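Local coordinates for thymocyte nuclear protein 1 (Leishmania major, PDB 2AR1), which is of unknown function but carries an EVE domain of the PUA clan and therefore probably binds nucleic acid, perhaps recognising modified bases, at residues 26-31 with 67-72; 35-40 with 117-122; 55-60 with 85-90; 62-67 with 80-85. One frame throughout, in Å; residues are numbered along the deposited sequence.

Contact 1 of 4, residues 26-31 with 67-72; sequences SEPHKF and FYHSNT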
loop_
_atom_site.group_PDB
_atom_site.type_symbol
_atom_site.label_atom_id
_atom_site.label_comp_id
_atom_site.label_asym_id
_atom_site.label_seq_id
_atom_site.Cartn_x
_atom_site.Cartn_y
_atom_site.Cartn_z
ATOM N N SER A 26 -5.804 -1.326 0.391
ATOM C CA SER A 26 -6.810 -0.689 -0.454
ATOM C C SER A 26 -8.028 -1.550 -0.419
ATOM O O SER A 26 -7.883 -2.769 -0.453
ATOM C CB SER A 26 -6.306 -0.468 -1.888
ATOM O OG SER A 26 -7.188 0.399 -2.568
ATOM N N GLU A 27 -9.219 -0.962 -0.366
ATOM C CA GLU A 27 -10.432 -1.806 -0.386
ATOM C C GLU A 27 -10.766 -2.081 -1.857
ATOM O O GLU A 27 -10.985 -1.129 -2.630
ATOM C CB GLU A 27 -11.571 -1.151 0.314
ATOM C CG GLU A 27 -11.237 -0.922 1.857
ATOM C CD GLU A 27 -12.354 -0.256 2.649
ATOM O OE1 GLU A 27 -13.421 0.064 2.090
ATOM O OE2 GLU A 27 -12.140 -0.057 3.869
ATOM N N PRO A 28 -10.767 -3.361 -2.261
ATOM C CA PRO A 28 -10.873 -3.574 -3.719
ATOM C C PRO A 28 -12.151 -3.167 -4.444
ATOM O O PRO A 28 -12.153 -3.083 -5.653
ATOM C CB PRO A 28 -10.726 -5.099 -3.890
ATOM C CG PRO A 28 -10.997 -5.668 -2.600
ATOM C CD PRO A 28 -10.646 -4.637 -1.548
ATOM N N HIS A 29 -13.235 -2.937 -3.743
ATOM C CA HIS A 29 -14.442 -2.450 -4.389
ATOM C C HIS A 29 -14.312 -0.951 -4.710
ATOM O O HIS A 29 -15.088 -0.399 -5.480
ATOM C CB HIS A 29 -15.669 -2.714 -3.524
ATOM C CG HIS A 29 -15.741 -1.840 -2.314
ATOM N ND1 HIS A 29 -14.784 -1.866 -1.335
ATOM C CD2 HIS A 29 -16.670 -0.939 -1.923
ATOM C CE1 HIS A 29 -15.127 -1.015 -0.384
ATOM N NE2 HIS A 29 -16.256 -0.430 -0.723
ATOM N N LYS A 30 -13.304 -0.312 -4.134
ATOM C CA LYS A 30 -12.962 1.087 -4.405
ATOM C C LYS A 30 -11.816 1.151 -5.370
ATOM O O LYS A 30 -11.915 1.832 -6.391
ATOM C CB LYS A 30 -12.553 1.817 -3.121
ATOM C CG LYS A 30 -13.706 2.251 -2.237
ATOM C CD LYS A 30 -13.213 2.919 -0.970
ATOM C CE LYS A 30 -14.292 2.933 0.086
ATOM N NZ LYS A 30 -13.822 3.695 1.336
ATOM N N PHE A 31 -10.735 0.432 -5.062
ATOM C CA PHE A 31 -9.558 0.447 -5.909
ATOM C C PHE A 31 -8.770 -0.821 -5.675
ATOM O O PHE A 31 -8.212 -1.043 -4.592
ATOM C CB PHE A 31 -8.745 1.701 -5.590
ATOM C CG PHE A 31 -7.548 1.930 -6.488
ATOM C CD1 PHE A 31 -7.688 2.626 -7.676
ATOM C CD2 PHE A 31 -6.310 1.454 -6.152
ATOM C CE1 PHE A 31 -6.618 2.835 -8.515
ATOM C CE2 PHE A 31 -5.206 1.711 -6.969
ATOM C CZ PHE A 31 -5.373 2.380 -8.167
ATOM N N PHE A 67 0.595 -4.949 -2.574
ATOM C CA PHE A 67 -0.723 -4.386 -2.757
ATOM C C PHE A 67 -1.691 -5.299 -1.949
ATOM O O PHE A 67 -1.928 -6.444 -2.326
ATOM C CB PHE A 67 -1.094 -4.373 -4.225
ATOM C CG PHE A 67 -2.247 -3.471 -4.544
ATOM C CD1 PHE A 67 -3.515 -3.794 -4.227
ATOM C CD2 PHE A 67 -2.012 -2.275 -5.234
ATOM C CE1 PHE A 67 -4.593 -2.922 -4.518
ATOM C CE2 PHE A 67 -3.081 -1.407 -5.604
ATOM C CZ PHE A 67 -4.363 -1.714 -5.217
ATOM N N TYR A 68 -2.276 -4.774 -0.909
ATOM C CA TYR A 68 -3.075 -5.563 0.013
ATOM C C TYR A 68 -4.508 -5.150 -0.080
ATOM O O TYR A 68 -4.822 -3.998 0.151
ATOM C CB TYR A 68 -2.575 -5.385 1.466
ATOM C CG TYR A 68 -3.276 -6.226 2.513
ATOM C CD1 TYR A 68 -4.440 -5.787 3.087
ATOM C CD2 TYR A 68 -2.778 -7.463 2.890
ATOM C CE1 TYR A 68 -5.079 -6.519 4.081
ATOM C CE2 TYR A 68 -3.429 -8.228 3.853
ATOM C CZ TYR A 68 -4.605 -7.774 4.411
ATOM O OH TYR A 68 -5.219 -8.563 5.352
ATOM N N HIS A 69 -5.394 -6.129 -0.402
ATOM C CA HIS A 69 -6.826 -5.917 -0.350
ATOM C C HIS A 69 -7.388 -6.091 1.056
ATOM O O HIS A 69 -7.252 -7.171 1.667
ATOM C CB HIS A 69 -7.544 -6.923 -1.274
ATOM C CG HIS A 69 -7.349 -6.642 -2.715
ATOM N ND1 HIS A 69 -7.841 -7.498 -3.692
ATOM C CD2 HIS A 69 -6.760 -5.621 -3.376
ATOM C CE1 HIS A 69 -7.573 -6.992 -4.876
ATOM N NE2 HIS A 69 -6.942 -5.850 -4.726
ATOM N N SER A 70 -8.000 -5.011 1.565
ATOM C CA SER A 70 -8.601 -4.968 2.871
ATOM C C SER A 70 -10.105 -4.856 2.810
ATOM O O SER A 70 -10.668 -4.492 1.744
ATOM C CB SER A 70 -8.018 -3.777 3.683
ATOM O OG SER A 70 -8.162 -2.557 2.966
ATOM N N ASN A 71 -10.758 -5.228 3.925
ATOM C CA ASN A 71 -12.177 -4.971 4.103
ATOM C C ASN A 71 -12.950 -5.625 2.944
ATOM O O ASN A 71 -13.743 -5.001 2.217
ATOM C CB ASN A 71 -12.412 -3.453 4.173
ATOM C CG ASN A 71 -13.840 -3.096 4.601
ATOM O OD1 ASN A 71 -14.181 -3.147 5.779
ATOM N ND2 ASN A 71 -14.687 -2.742 3.616
ATOM N N THR A 72 -12.707 -6.916 2.781
ATOM C CA THR A 72 -13.290 -7.667 1.677
ATOM C C THR A 72 -13.410 -9.132 2.067
ATOM O O THR A 72 -12.833 -9.527 3.075
ATOM C CB THR A 72 -12.425 -7.456 0.349
ATOM O OG1 THR A 72 -13.083 -8.043 -0.770
ATOM C CG2 THR A 72 -10.996 -8.031 0.464
HETATM O O HOH W 1 -13.698 -4.262 -0.638
#
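Ser26 and His69 form a parallel bridge, with Ser26 gripped at both ends of its backbone: Ser26 N donates to Tyr68 O at 2.9 Å, and Ser26 O accepts from Ser70 N at 3.0 Å. Next to this bridge Pro28 covers one face of the His69 imidazole. Pro28 CB stands 3.7 Å from the centroid of the His69 ring and only 7° off the normal, a CH-pi contact. Farther out, the Glu27 carboxylate stacks on the Asn71 amide, their planes 20° apart, with Asn71 CB 3.4 Å from Glu27 OE2. One water joins His29 ND1 to Asn71 O. Toward helix 33-39, Phe31 CD2 approaches the edge of the Phe67 ring at CZ, 3.8 Å away, the two side chains set roughly perpendicular.

The second shell fixes these groups. Glu27 O accepts from both Lys30 N and Phe31 N, and Ser26 OG, swung opposite its own N (chi1 -167°), reaches Phe31 O at 2.7 Å; together they hold the 26-31 turn. His69 NE2 is hydrogen-bonded to Ile33 N at the start of helix 33-39. A glycerol, probably from the crystallisation liquor, lies about 4 Å from the Ser26 side chain and may mark a pocket at this strand end of the PUA-like EVE fold.

Contact 2 of 4, residues 35-40 with 117-122; sequences DLAKQK and VKFVAR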
loop_
_atom_site.group_PDB
_atom_site.type_symbol
_atom_site.label_atom_id
_atom_site.label_comp_id
_atom_site.label_asym_id
_atom_site.label_seq_id
_atom_site.Cartn_x
_atom_site.Cartn_y
_atom_site.Cartn_z
ATOM N N ASP A 35 -7.471 -2.198 -10.978
ATOM C CA ASP A 35 -7.545 -0.746 -11.230
ATOM C C ASP A 35 -6.143 -0.177 -11.438
ATOM O O ASP A 35 -5.954 0.636 -12.330
ATOM C CB ASP A 35 -8.256 -0.008 -10.062
ATOM C CG ASP A 35 -9.702 -0.373 -9.997
ATOM O OD1 ASP A 35 -10.378 -0.333 -11.071
ATOM O OD2 ASP A 35 -10.131 -0.826 -8.934
ATOM N N LEU A 36 -5.188 -0.538 -10.559
ATOM C CA LEU A 36 -3.789 -0.057 -10.776
ATOM C C LEU A 36 -3.212 -0.535 -12.098
ATOM O O LEU A 36 -2.598 0.226 -12.862
ATOM C CB LEU A 36 -2.894 -0.484 -9.603
ATOM C CG LEU A 36 -1.438 -0.056 -9.661
ATOM C CD1 LEU A 36 -1.376 1.469 -9.870
ATOM C CD2 LEU A 36 -0.708 -0.475 -8.361
ATOM N N ALA A 37 -3.450 -1.828 -12.364
ATOM C CA ALA A 37 -3.020 -2.458 -13.610
ATOM C C ALA A 37 -3.561 -1.683 -14.789
ATOM O O ALA A 37 -2.821 -1.394 -15.739
ATOM C CB ALA A 37 -3.446 -3.956 -13.640
ATOM N N LYS A 38 -4.840 -1.326 -14.724
ATOM C CA LYS A 38 -5.494 -0.646 -15.858
ATOM C C LYS A 38 -4.926 0.755 -16.021
ATOM O O LYS A 38 -4.635 1.156 -17.152
ATOM C CB LYS A 38 -6.995 -0.577 -15.646
ATOM C CG LYS A 38 -7.836 -0.561 -16.842
ATOM C CD LYS A 38 -9.282 -0.677 -16.388
ATOM C CE LYS A 38 -10.220 0.099 -17.256
ATOM N NZ LYS A 38 -11.594 -0.496 -17.116
ATOM N N GLN A 39 -4.733 1.465 -14.897
ATOM C CA GLN A 39 -4.171 2.832 -14.881
ATOM C C GLN A 39 -2.645 2.886 -15.127
ATOM O O GLN A 39 -2.138 3.910 -15.558
ATOM C CB GLN A 39 -4.513 3.554 -13.586
ATOM C CG GLN A 39 -6.011 3.711 -13.302
ATOM C CD GLN A 39 -6.275 4.479 -12.033
ATOM O OE1 GLN A 39 -5.355 5.085 -11.447
ATOM N NE2 GLN A 39 -7.533 4.473 -11.588
ATOM N N LYS A 40 -1.947 1.779 -14.867
ATOM C CA LYS A 40 -0.499 1.633 -14.975
ATOM C C LYS A 40 0.263 2.367 -13.855
ATOM O O LYS A 40 1.076 1.754 -13.189
ATOM C CB LYS A 40 0.014 2.049 -16.366
ATOM C CG LYS A 40 -0.618 1.332 -17.569
ATOM C CD LYS A 40 -0.002 1.868 -18.882
ATOM C CE LYS A 40 -0.318 0.966 -20.107
ATOM N NZ LYS A 40 0.196 1.427 -21.477
ATOM N N VAL A 117 2.410 5.357 -7.485
ATOM C CA VAL A 117 2.925 3.988 -7.588
ATOM C C VAL A 117 2.628 3.476 -8.970
ATOM O O VAL A 117 1.753 3.995 -9.651
ATOM C CB VAL A 117 2.365 3.010 -6.579
ATOM C CG1 VAL A 117 2.715 3.389 -5.157
ATOM C CG2 VAL A 117 0.857 2.845 -6.690
ATOM N N LYS A 118 3.404 2.482 -9.357
ATOM C CA LYS A 118 3.235 1.823 -10.645
ATOM C C LYS A 118 2.869 0.365 -10.410
ATOM O O LYS A 118 3.273 -0.244 -9.419
ATOM C CB LYS A 118 4.463 1.966 -11.575
ATOM C CG LYS A 118 5.602 1.001 -11.337
ATOM C CD LYS A 118 6.525 1.002 -12.566
ATOM C CE LYS A 118 7.956 0.751 -12.178
ATOM N NZ LYS A 118 8.789 0.470 -13.435
ATOM N N PHE A 119 2.005 -0.179 -11.261
ATOM C CA PHE A 119 1.702 -1.563 -11.263
ATOM C C PHE A 119 2.943 -2.385 -11.551
ATOM O O PHE A 119 3.681 -2.041 -12.486
ATOM C CB PHE A 119 0.771 -1.858 -12.470
ATOM C CG PHE A 119 0.480 -3.308 -12.620
ATOM C CD1 PHE A 119 -0.411 -3.956 -11.761
ATOM C CD2 PHE A 119 1.091 -4.028 -13.635
ATOM C CE1 PHE A 119 -0.649 -5.313 -11.910
ATOM C CE2 PHE A 119 0.864 -5.390 -13.765
ATOM C CZ PHE A 119 -0.007 -6.003 -12.959
ATOM N N VAL A 120 3.095 -3.518 -10.881
ATOM C CA VAL A 120 4.227 -4.436 -11.162
ATOM C C VAL A 120 3.732 -5.854 -11.478
ATOM O O VAL A 120 4.181 -6.451 -12.450
ATOM C CB VAL A 120 5.218 -4.482 -9.965
ATOM C CG1 VAL A 120 6.246 -5.539 -10.168
ATOM C CG2 VAL A 120 5.903 -3.115 -9.781
ATOM N N ALA A 121 2.830 -6.345 -10.623
ATOM C CA ALA A 121 2.288 -7.715 -10.767
ATOM C C ALA A 121 0.888 -7.891 -10.172
ATOM O O ALA A 121 0.548 -7.273 -9.188
ATOM C CB ALA A 121 3.203 -8.694 -10.194
ATOM N N ARG A 122 0.094 -8.744 -10.859
ATOM C CA ARG A 122 -1.238 -9.078 -10.468
ATOM C C ARG A 122 -1.177 -10.582 -10.206
ATOM O O ARG A 122 -0.892 -11.352 -11.130
ATOM C CB ARG A 122 -2.243 -8.747 -11.573
ATOM C CG ARG A 122 -3.741 -8.714 -11.173
ATOM C CD ARG A 122 -4.342 -9.993 -10.710
ATOM N NE ARG A 122 -5.776 -9.794 -10.701
ATOM C CZ ARG A 122 -6.652 -10.708 -10.316
ATOM N NH1 ARG A 122 -6.221 -11.880 -9.898
ATOM N NH2 ARG A 122 -7.949 -10.471 -10.376
#
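Leu36 and Phe119 form the tight part of the contact between helix 35-39 and strand 117-122, whose segment axes come within 7.3 Å and run at 108° to each other. Leu36 is buried and its CB points at the strand. Leu36 CG packs on Phe119 CB at 4.0 Å, and Leu36 CD2 meets Val117 CG2 at the same distance of 4.0 Å. Ala81 and Phe31 border the same leucine.

Beside it, Ala37 and the partly exposed Phe119 lead toward the surface. Ala37 CB sits over one face of the Phe119 ring, 3.8 Å from its centroid and shifted toward the rim, a CH-pi contact. The helix backbone joins in: Ala37 CA is 3.5 Å from Phe119 CD1. The ring reaches the helix because its CG stands anti to the backbone N (chi1 176°), while Ala121 N lies across the opposite face, where Val120 and Ala121 form a classic beta bulge against Leu80.

The Lys40 side has few side-chain contacts. Lys40 leaves the helix with positive phi, and its CB points away from the strand; Lys118 leans toward Glu82 and Val84. The backbone still meets here: Phe119 N donates to Lys40 O at 2.9 Å, and Lys118 CA adds a CA-H...O contact at 3.3 Å to Lys40 O. Helix and strand are thus joined mainly by apolar contact, with one backbone hydrogen bond, Phe119 N to Lys40 O, at the helix exit.

Contact 3 of 4, residues 55-60 with 85-90; sequences NMRAMS and RLAYDD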
loop_
_atom_site.group_PDB
_atom_site.type_symbol
_atom_site.label_atom_id
_atom_site.label_comp_id
_atom_site.label_asym_id
_atom_site.label_seq_id
_atom_site.Cartn_x
_atom_site.Cartn_y
_atom_site.Cartn_z
ATOM N N ASN A 55 4.710 7.447 6.898
ATOM C CA ASN A 55 5.285 6.315 6.112
ATOM C C ASN A 55 5.397 6.662 4.600
ATOM O O ASN A 55 6.486 6.542 3.979
ATOM C CB ASN A 55 4.585 4.998 6.400
ATOM C CG ASN A 55 4.936 4.417 7.769
ATOM O OD1 ASN A 55 5.970 4.853 8.383
ATOM N ND2 ASN A 55 4.061 3.567 8.328
ATOM N N MET A 56 4.371 7.291 4.031
ATOM C CA MET A 56 4.495 7.729 2.642
ATOM C C MET A 56 5.560 8.786 2.413
ATOM O O MET A 56 6.233 8.732 1.415
ATOM C CB MET A 56 3.164 8.184 2.059
ATOM C CG MET A 56 2.252 7.035 1.750
ATOM S SD MET A 56 0.921 7.504 0.624
ATOM C CE MET A 56 -0.039 8.421 1.816
ATOM N N ARG A 57 5.729 9.696 3.364
ATOM C CA ARG A 57 6.823 10.697 3.294
ATOM C C ARG A 57 8.192 10.022 3.409
ATOM O O ARG A 57 9.169 10.571 2.978
ATOM C CB ARG A 57 6.690 11.783 4.389
ATOM C CG ARG A 57 5.425 12.643 4.188
ATOM C CD ARG A 57 5.114 13.513 5.463
ATOM N NE ARG A 57 6.271 14.315 5.769
ATOM C CZ ARG A 57 6.966 14.303 6.909
ATOM N NH1 ARG A 57 6.649 13.537 7.940
ATOM N NH2 ARG A 57 8.030 15.074 7.000
ATOM N N ALA A 58 8.230 8.838 4.008
ATOM C CA ALA A 58 9.487 8.077 4.134
ATOM C C ALA A 58 9.796 7.174 2.899
ATOM O O ALA A 58 10.841 6.546 2.860
ATOM C CB ALA A 58 9.376 7.198 5.318
ATOM N N MET A 59 8.865 7.055 1.965
ATOM C CA MET A 59 9.053 6.178 0.834
ATOM C C MET A 59 9.969 6.886 -0.118
ATOM O O MET A 59 9.958 8.096 -0.169
ATOM C CB MET A 59 7.769 5.909 0.126
ATOM C CG MET A 59 6.844 5.041 0.898
ATOM S SD MET A 59 5.235 4.879 0.189
ATOM C CE MET A 59 4.589 3.838 1.387
ATOM N N SER A 60 10.744 6.093 -0.867
ATOM C CA SER A 60 11.616 6.553 -1.947
ATOM C C SER A 60 11.275 5.933 -3.277
ATOM O O SER A 60 10.810 4.810 -3.349
ATOM C CB SER A 60 13.061 6.158 -1.677
ATOM O OG SER A 60 13.629 6.899 -0.577
ATOM N N ARG A 85 7.007 8.234 -7.680
ATOM C CA ARG A 85 7.246 9.619 -7.357
ATOM C C ARG A 85 7.186 9.801 -5.843
ATOM O O ARG A 85 6.338 9.226 -5.172
ATOM C CB ARG A 85 6.186 10.519 -7.952
ATOM C CG ARG A 85 6.685 11.984 -7.966
ATOM C CD ARG A 85 5.651 13.051 -8.187
ATOM N NE ARG A 85 6.290 14.377 -8.388
ATOM C CZ ARG A 85 6.796 15.151 -7.409
ATOM N NH1 ARG A 85 6.815 14.773 -6.091
ATOM N NH2 ARG A 85 7.299 16.339 -7.755
ATOM N N LEU A 86 8.047 10.691 -5.344
ATOM C CA LEU A 86 8.011 11.045 -3.952
ATOM C C LEU A 86 6.763 11.812 -3.520
ATOM O O LEU A 86 6.129 12.455 -4.317
ATOM C CB LEU A 86 9.212 11.913 -3.641
ATOM C CG LEU A 86 10.621 11.340 -3.745
ATOM C CD1 LEU A 86 11.585 12.419 -3.432
ATOM C CD2 LEU A 86 10.813 10.203 -2.795
ATOM N N ALA A 87 6.505 11.810 -2.208
ATOM C CA ALA A 87 5.283 12.354 -1.649
ATOM C C ALA A 87 5.028 13.835 -1.989
ATOM O O ALA A 87 5.953 14.682 -2.025
ATOM C CB ALA A 87 5.252 12.115 -0.142
ATOM N N TYR A 88 3.792 14.123 -2.381
ATOM C CA TYR A 88 3.360 15.446 -2.682
ATOM C C TYR A 88 1.971 15.619 -2.118
ATOM O O TYR A 88 1.372 14.655 -1.668
ATOM C CB TYR A 88 3.379 15.675 -4.199
ATOM C CG TYR A 88 2.527 14.753 -5.063
ATOM C CD1 TYR A 88 2.965 13.489 -5.406
ATOM C CD2 TYR A 88 1.315 15.202 -5.586
ATOM C CE1 TYR A 88 2.186 12.655 -6.222
ATOM C CE2 TYR A 88 0.519 14.370 -6.375
ATOM C CZ TYR A 88 0.987 13.113 -6.701
ATOM O OH TYR A 88 0.202 12.287 -7.537
ATOM N N ASP A 89 1.447 16.833 -2.165
ATOM C CA ASP A 89 0.166 17.135 -1.514
ATOM C C ASP A 89 -0.962 16.320 -2.094
ATOM O O ASP A 89 -1.073 16.210 -3.325
ATOM C CB ASP A 89 -0.173 18.616 -1.597
ATOM C CG ASP A 89 0.536 19.443 -0.534
ATOM O OD1 ASP A 89 1.598 19.041 0.039
ATOM O OD2 ASP A 89 -0.037 20.499 -0.249
ATOM N N ASP A 90 -1.747 15.693 -1.221
ATOM C CA ASP A 90 -2.913 14.920 -1.657
ATOM C C ASP A 90 -4.081 15.859 -1.896
ATOM O O ASP A 90 -4.857 16.156 -0.990
ATOM C CB ASP A 90 -3.317 13.871 -0.635
ATOM C CG ASP A 90 -4.480 13.062 -1.094
ATOM O OD1 ASP A 90 -5.044 13.421 -2.128
ATOM O OD2 ASP A 90 -4.810 12.118 -0.407
HETATM O O HOH W 2 7.932 10.049 -0.354
#
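Met56 meets Ala87 through its backbone: Met56 O is 3.9 Å from Ala87 CB, and the thioether chain turns aside toward Val47 and Val151. Met56 O has a polar task as well, accepting from a water whose O is 2.8 Å away and, within the turn, from Met59 N. At Arg57 the contact is again with Ala87, whose CB points at the helix and lies 4.0 Å from Arg57 CA. The arginine side chain starts away from the strand; its CG comes near the methyl, and NH1 is hydrogen-bonded to Asn54 OD1.

Past the end of helix 50-58, Met59 offers its carbonyl. Met59 O accepts from the same water, whose O is 2.8 Å away. Leu86 CD2 brushes Met59 O at 3.5 Å. The Met59 side chain leads off toward Trp22, Leu24 and Val115. Ser60 follows, its CA 3.8 Å from Leu86 CD2. The leucine reaches this far because its CG is anti to its own carbonyl carbon (chi1 -65°), which leans the branch toward the helix exit. Ser60 N is held separately by Asp63 OD2.

The water also accepts from Ala87 N at 2.9 Å. One water thus bridges the carbonyls of Met56 and Met59, at and just past the helix end, to Ala87 N. With 158 Å² buried and no direct hydrogen bond between the segments, the end of helix 50-58 meets the strand corner at Arg85 through alkyl-to-backbone contacts and this water.

Contact 4 of 4, residues 62-67 with 80-85; sequences GDKVLF and LAEVVR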
loop_
_atom_site.group_PDB
_atom_site.type_symbol
_atom_site.label_atom_id
_atom_site.label_comp_id
_atom_site.label_asym_id
_atom_site.label_seq_id
_atom_site.Cartn_x
_atom_site.Cartn_y
_atom_site.Cartn_z
ATOM N N GLY A 62 11.417 3.785 -6.410
ATOM C CA GLY A 62 11.957 2.437 -6.552
ATOM C C GLY A 62 11.609 1.499 -5.419
ATOM O O GLY A 62 11.751 0.263 -5.522
ATOM N N ASP A 63 11.186 2.047 -4.282
ATOM C CA ASP A 63 10.666 1.164 -3.242
ATOM C C ASP A 63 9.516 0.179 -3.655
ATOM O O ASP A 63 8.617 0.489 -4.483
ATOM C CB ASP A 63 10.191 2.007 -2.046
ATOM C CG ASP A 63 11.305 2.529 -1.174
ATOM O OD1 ASP A 63 12.531 2.315 -1.420
ATOM O OD2 ASP A 63 10.954 3.313 -0.253
ATOM N N LYS A 64 9.589 -0.995 -3.060
ATOM C CA LYS A 64 8.700 -2.105 -3.494
ATOM C C LYS A 64 7.477 -2.037 -2.633
ATOM O O LYS A 64 7.563 -1.710 -1.448
ATOM C CB LYS A 64 9.449 -3.440 -3.393
ATOM C CG LYS A 64 10.619 -3.643 -4.285
ATOM C CD LYS A 64 10.220 -3.427 -5.723
ATOM C CE LYS A 64 10.906 -4.300 -6.748
ATOM N NZ LYS A 64 9.955 -4.466 -7.901
ATOM N N VAL A 65 6.321 -2.445 -3.170
ATOM C CA VAL A 65 5.052 -2.337 -2.496
ATOM C C VAL A 65 4.219 -3.617 -2.660
ATOM O O VAL A 65 3.992 -4.051 -3.798
ATOM C CB VAL A 65 4.261 -1.162 -3.095
ATOM C CG1 VAL A 65 2.843 -1.205 -2.632
ATOM C CG2 VAL A 65 4.839 0.120 -2.705
ATOM N N LEU A 66 3.790 -4.196 -1.551
ATOM C CA LEU A 66 2.705 -5.262 -1.471
ATOM C C LEU A 66 1.398 -4.551 -1.560
ATOM O O LEU A 66 1.080 -3.699 -0.737
ATOM C CB LEU A 66 2.826 -6.090 -0.213
ATOM C CG LEU A 66 4.164 -6.766 -0.007
ATOM C CD1 LEU A 66 4.347 -7.348 1.370
ATOM C CD2 LEU A 66 4.427 -7.775 -1.090
ATOM N N PHE A 67 0.595 -4.949 -2.574
ATOM C CA PHE A 67 -0.723 -4.386 -2.757
ATOM C C PHE A 67 -1.691 -5.299 -1.949
ATOM O O PHE A 67 -1.928 -6.444 -2.326
ATOM C CB PHE A 67 -1.094 -4.373 -4.225
ATOM C CG PHE A 67 -2.247 -3.471 -4.544
ATOM C CD1 PHE A 67 -3.515 -3.794 -4.227
ATOM C CD2 PHE A 67 -2.012 -2.275 -5.234
ATOM C CE1 PHE A 67 -4.593 -2.922 -4.518
ATOM C CE2 PHE A 67 -3.081 -1.407 -5.604
ATOM C CZ PHE A 67 -4.363 -1.714 -5.217
ATOM N N LEU A 80 1.685 -6.571 -6.644
ATOM C CA LEU A 80 2.874 -5.817 -6.385
ATOM C C LEU A 80 2.825 -4.492 -7.141
ATOM O O LEU A 80 2.323 -4.397 -8.271
ATOM C CB LEU A 80 4.123 -6.606 -6.860
ATOM C CG LEU A 80 4.398 -7.966 -6.205
ATOM C CD1 LEU A 80 5.695 -8.475 -6.679
ATOM C CD2 LEU A 80 4.492 -7.764 -4.668
ATOM N N ALA A 81 3.356 -3.464 -6.468
ATOM C CA ALA A 81 3.564 -2.178 -7.077
ATOM C C ALA A 81 4.982 -1.653 -6.754
ATOM O O ALA A 81 5.780 -2.297 -6.047
ATOM C CB ALA A 81 2.523 -1.181 -6.619
ATOM N N GLU A 82 5.243 -0.476 -7.258
ATOM C CA GLU A 82 6.579 0.164 -7.071
ATOM C C GLU A 82 6.404 1.664 -6.956
ATOM O O GLU A 82 5.572 2.221 -7.599
ATOM C CB GLU A 82 7.523 -0.211 -8.170
ATOM C CG GLU A 82 8.824 0.448 -8.072
ATOM C CD GLU A 82 9.825 -0.082 -9.112
ATOM O OE1 GLU A 82 9.734 -1.285 -9.415
ATOM O OE2 GLU A 82 10.730 0.693 -9.584
ATOM N N VAL A 83 7.082 2.305 -5.999
ATOM C CA VAL A 83 6.944 3.739 -5.884
ATOM C C VAL A 83 7.622 4.437 -7.098
ATOM O O VAL A 83 8.812 4.183 -7.440
ATOM C CB VAL A 83 7.576 4.230 -4.535
ATOM C CG1 VAL A 83 7.623 5.762 -4.450
ATOM C CG2 VAL A 83 6.793 3.595 -3.372
ATOM N N VAL A 84 6.892 5.334 -7.774
ATOM C CA VAL A 84 7.497 6.120 -8.855
ATOM C C VAL A 84 7.611 7.665 -8.713
ATOM O O VAL A 84 8.256 8.299 -9.507
ATOM C CB VAL A 84 6.895 5.794 -10.251
ATOM C CG1 VAL A 84 7.116 4.305 -10.566
ATOM C CG2 VAL A 84 5.430 6.159 -10.296
ATOM N N ARG A 85 7.007 8.234 -7.680
ATOM C CA ARG A 85 7.246 9.619 -7.357
ATOM C C ARG A 85 7.186 9.801 -5.843
ATOM O O ARG A 85 6.338 9.226 -5.172
ATOM C CB ARG A 85 6.186 10.519 -7.952
ATOM C CG ARG A 85 6.685 11.984 -7.966
ATOM C CD ARG A 85 5.651 13.051 -8.187
ATOM N NE ARG A 85 6.290 14.377 -8.388
ATOM C CZ ARG A 85 6.796 15.151 -7.409
ATOM N NH1 ARG A 85 6.815 14.773 -6.091
ATOM N NH2 ARG A 85 7.299 16.339 -7.755
HETATM O O HOH W 3 7.466 -4.726 -6.114
#
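Lys64, Val65 and Leu66 pair with Glu82, Ala81 and Leu80 in antiparallel register, the two segment axes 4.6 Å apart and their directions 141° from each other. Val65 and Ala81 are the hydrogen-bonded pair. Ala81 N donates to Val65 O at 2.8 Å and nearly straight, whereas the return bond from Val65 N to Ala81 O is more bent, at 138°. Beyond the regular ladder Val83 N donates to Asp63 O, and Gly62 N to Val83 O at 2.8 Å. Gly62 has positive phi, in a backbone setting where a CB would press on the preceding carbonyl oxygen, so glycine suits this spot.

These strands form the hairpin 64-69/76-89 in the middle of the mixed sheet of the PUA-like EVE domain, and their two faces are covered by different helices. On the face of Val65 and Ala81 the side chains are short and close: Val65 CB lies 3.9 Å from Ala81 CB, and Leu36 of helix 33-39 packs against Ala81. Val65 CG2 also meets Val83 CG2 at 4.0 Å. On the other face Leu66 and Leu80 run alongside each other in a common direction, with their CD2 methyls 3.6 Å apart; Leu66 continues onto Tyr159, Ile162 and Leu163 of helix 156-169.

Lys64 and Glu82 occupy this second face too. The lysine bends at chi2 (-55°) and chi3, bringing Lys64 NZ to 3.5 Å from Glu82 OE1 in a salt bridge, and a water links NZ to Ala81 O. Asp63 OD2 is engaged by Trp22 NE1, and Asp63 OD1 by His20 N.

All four contacts belong to one EVE domain and reach the same six-stranded mixed sheet. Contact 4 pairs two of its inner strands, 64-69 and 76-89. Contact 1 continues along strand 64-69 to its far end, sharing Phe67, with centres 16 Å apart. Contact 2, its centre 10 Å from that of contact 4, brings helix 33-39 onto the next strand, 113-128; a probable backbone bond, Lys118 N to Glu82 O, joins the two. Phe31 and Phe67 also pack on helix 33-39. Contact 3, centred about 20 Å from contact 1, lies where strand 76-89 turns a corner at Arg85. Along the chain, contact 1 crosses the other three and contact 2 spans 3 and 4, all converging on the shared sheet.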